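Local coordinates for protein 4-amino-4-deoxy-L-arabinose transferase or related glycosyltransferases of PMT family (Cupriavidus metallidurans, PDB 5EZM) that probably transfers the pentose 4-amino-4-deoxy-L-arabinose onto lipid A, as a zinc-binding membrane glycosyltransferase of the GT-C fold, at residues V242-V245 with I246-W250. Sequence-based numbering, arbitrary orientation.
Sequences VMLV and ITVPW
Val-242 to Val-248 wind as one alpha-helical turn after another, with Ile-246 N bonded to Val-242 O, Thr-247 N to Met-243 O and Val-248 N to Leu-244 O, before the helix kinks at Pro-249 and Trp-250. This is a proline-kinked part of helix 236-257, a predicted transmembrane helix of the GT-C fold. Pro-249 has no N-H to give, and its ring carbon CD lies 3.2 Å from Val-245 O where a helical bond would otherwise form. Thr-247 adds a second donor to Met-243 O: OG1 sits between the backbone N and carbonyl carbon (chi1 63°), which folds it back to 3.2 Å from that oxygen, tilted from the carbonyl plane, while Thr-247 N comes in at 2.9 Å. A valine in place of Thr-247 would probably leave Met-243 O with the backbone N-H as its main donor and lose a tie just ahead of the kink. Met-243, Thr-247, Val-242 and Ile-246 pack on helix 185-206, and Thr-247 also touches a bound octadecenyl dihydroxypropanoate lipid. Trp-250, at the kink, meets Trp-94 edge-to-face and bonds through NE1 to Val-76 O. Leu-244 and Val-248 cross obliquely, CD2 of Leu-244 4.0 Å from CG2 of Val-248. Two residues earlier, methyl CG2 of Val-242 meets CD1 of Ile-246 at 4.3 Å.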
ATOM      1  N   VAL A 242      19.893 -19.128   4.157  1.00 78.62           N
ATOM      2  CA  VAL A 242      18.510 -19.302   3.719  1.00 79.77           C
ATOM      3  C   VAL A 242      18.007 -18.041   3.023  1.00 78.95           C
ATOM      4  O   VAL A 242      17.288 -18.115   2.017  1.00 77.70           O
ATOM      5  CB  VAL A 242      17.609 -19.714   4.902  1.00 81.71           C
ATOM      6  CG1 VAL A 242      17.578 -18.646   5.973  1.00 82.96           C
ATOM      7  CG2 VAL A 242      16.197 -20.016   4.420  1.00 80.70           C
ATOM      8  N   MET A 243      18.406 -16.865   3.519  1.00 80.09           N
ATOM      9  CA  MET A 243      17.992 -15.620   2.877  1.00 77.64           C
ATOM     10  C   MET A 243      18.554 -15.516   1.464  1.00 76.17           C
ATOM     11  O   MET A 243      17.839 -15.129   0.531  1.00 75.00           O
ATOM     12  CB  MET A 243      18.432 -14.423   3.719  1.00 78.58           C
ATOM     13  CG  MET A 243      17.921 -13.094   3.200  1.00 78.41           C
ATOM     14  SD  MET A 243      19.124 -11.774   3.414  1.00 82.98           S
ATOM     15  CE  MET A 243      20.406 -12.301   2.280  1.00 85.02           C
ATOM     16  N   LEU A 244      19.833 -15.856   1.287  1.00 76.79           N
ATOM     17  CA  LEU A 244      20.418 -15.868  -0.050  1.00 74.42           C
ATOM     18  C   LEU A 244      19.699 -16.858  -0.956  1.00 72.99           C
ATOM     19  O   LEU A 244      19.462 -16.571  -2.134  1.00 73.30           O
ATOM     20  CB  LEU A 244      21.910 -16.199   0.025  1.00 72.49           C
ATOM     21  CG  LEU A 244      22.814 -15.135   0.649  1.00 72.21           C
ATOM     22  CD1 LEU A 244      24.245 -15.631   0.716  1.00 76.66           C
ATOM     23  CD2 LEU A 244      22.737 -13.832  -0.126  1.00 70.06           C
ATOM     24  N   VAL A 245      19.341 -18.029  -0.423  1.00 71.33           N
ATOM     25  CA  VAL A 245      18.596 -19.002  -1.216  1.00 71.06           C
ATOM     26  C   VAL A 245      17.253 -18.432  -1.646  1.00 73.82           C
ATOM     27  O   VAL A 245      16.762 -18.730  -2.741  1.00 75.87           O
ATOM     28  CB  VAL A 245      18.435 -20.317  -0.428  1.00 70.70           C
ATOM     29  CG1 VAL A 245      17.377 -21.211  -1.070  1.00 69.01           C
ATOM     30  CG2 VAL A 245      19.772 -21.049  -0.340  1.00 70.76           C
ATOM     31  N   ILE A 246      16.647 -17.584  -0.818  1.00 75.67           N
ATOM     32  CA  ILE A 246      15.342 -17.036  -1.176  1.00 77.37           C
ATOM     33  C   ILE A 246      15.476 -15.922  -2.212  1.00 78.78           C
ATOM     34  O   ILE A 246      14.736 -15.887  -3.202  1.00 79.23           O
ATOM     35  CB  ILE A 246      14.603 -16.558   0.086  1.00 77.14           C
ATOM     36  CG1 ILE A 246      14.235 -17.759   0.954  1.00 77.96           C
ATOM     37  CG2 ILE A 246      13.355 -15.774  -0.287  1.00 75.23           C
ATOM     38  CD1 ILE A 246      13.525 -17.392   2.224  1.00 78.25           C
ATOM     39  N   THR A 247      16.422 -15.001  -2.017  1.00 79.66           N
ATOM     40  CA  THR A 247      16.481 -13.813  -2.865  1.00 80.42           C
ATOM     41  C   THR A 247      17.271 -14.019  -4.153  1.00 82.26           C
ATOM     42  O   THR A 247      16.850 -13.544  -5.214  1.00 82.40           O
ATOM     43  CB  THR A 247      17.096 -12.640  -2.099  1.00 81.70           C
ATOM     44  OG1 THR A 247      18.451 -12.954  -1.752  1.00 86.73           O
ATOM     45  CG2 THR A 247      16.305 -12.354  -0.844  1.00 78.73           C
ATOM     46  N   VAL A 248      18.409 -14.713  -4.077  1.00 83.40           N
ATOM     47  CA  VAL A 248      19.355 -14.721  -5.197  1.00 83.06           C
ATOM     48  C   VAL A 248      18.751 -15.232  -6.502  1.00 82.03           C
ATOM     49  O   VAL A 248      18.979 -14.599  -7.546  1.00 82.19           O
ATOM     50  CB  VAL A 248      20.631 -15.489  -4.803  1.00 83.63           C
ATOM     51  CG1 VAL A 248      21.469 -15.784  -6.034  1.00 83.87           C
ATOM     52  CG2 VAL A 248      21.435 -14.682  -3.801  1.00 84.46           C
ATOM     53  N   PRO A 249      18.002 -16.349  -6.534  1.00 80.99           N
ATOM     54  CA  PRO A 249      17.591 -16.907  -7.840  1.00 80.44           C
ATOM     55  C   PRO A 249      16.939 -15.916  -8.799  1.00 78.94           C
ATOM     56  O   PRO A 249      17.309 -15.881  -9.981  1.00 81.15           O
ATOM     57  CB  PRO A 249      16.629 -18.030  -7.436  1.00 78.30           C
ATOM     58  CG  PRO A 249      17.141 -18.484  -6.137  1.00 79.36           C
ATOM     59  CD  PRO A 249      17.587 -17.235  -5.430  1.00 80.19           C
ATOM     60  N   TRP A 250      15.992 -15.098  -8.334  1.00 75.22           N
ATOM     61  CA  TRP A 250      15.366 -14.153  -9.254  1.00 72.67           C
ATOM     62  C   TRP A 250      16.357 -13.096  -9.722  1.00 72.12           C
ATOM     63  O   TRP A 250      16.344 -12.706 -10.894  1.00 74.61           O
ATOM     64  CB  TRP A 250      14.150 -13.484  -8.617  1.00 70.63           C
ATOM     65  CG  TRP A 250      13.575 -12.409  -9.502  1.00 70.17           C
ATOM     66  CD1 TRP A 250      12.746 -12.585 -10.575  1.00 69.63           C
ATOM     67  CD2 TRP A 250      13.802 -10.999  -9.401  1.00 68.93           C
ATOM     68  NE1 TRP A 250      12.437 -11.370 -11.140  1.00 66.77           N
ATOM     69  CE2 TRP A 250      13.074 -10.381 -10.439  1.00 67.40           C
ATOM     70  CE3 TRP A 250      14.547 -10.197  -8.531  1.00 68.92           C
ATOM     71  CZ2 TRP A 250      13.067  -9.003 -10.628  1.00 67.09           C
ATOM     72  CZ3 TRP A 250      14.539  -8.828  -8.720  1.00 69.36           C
ATOM     73  CH2 TRP A 250      13.804  -8.245  -9.760  1.00 67.84           C
TER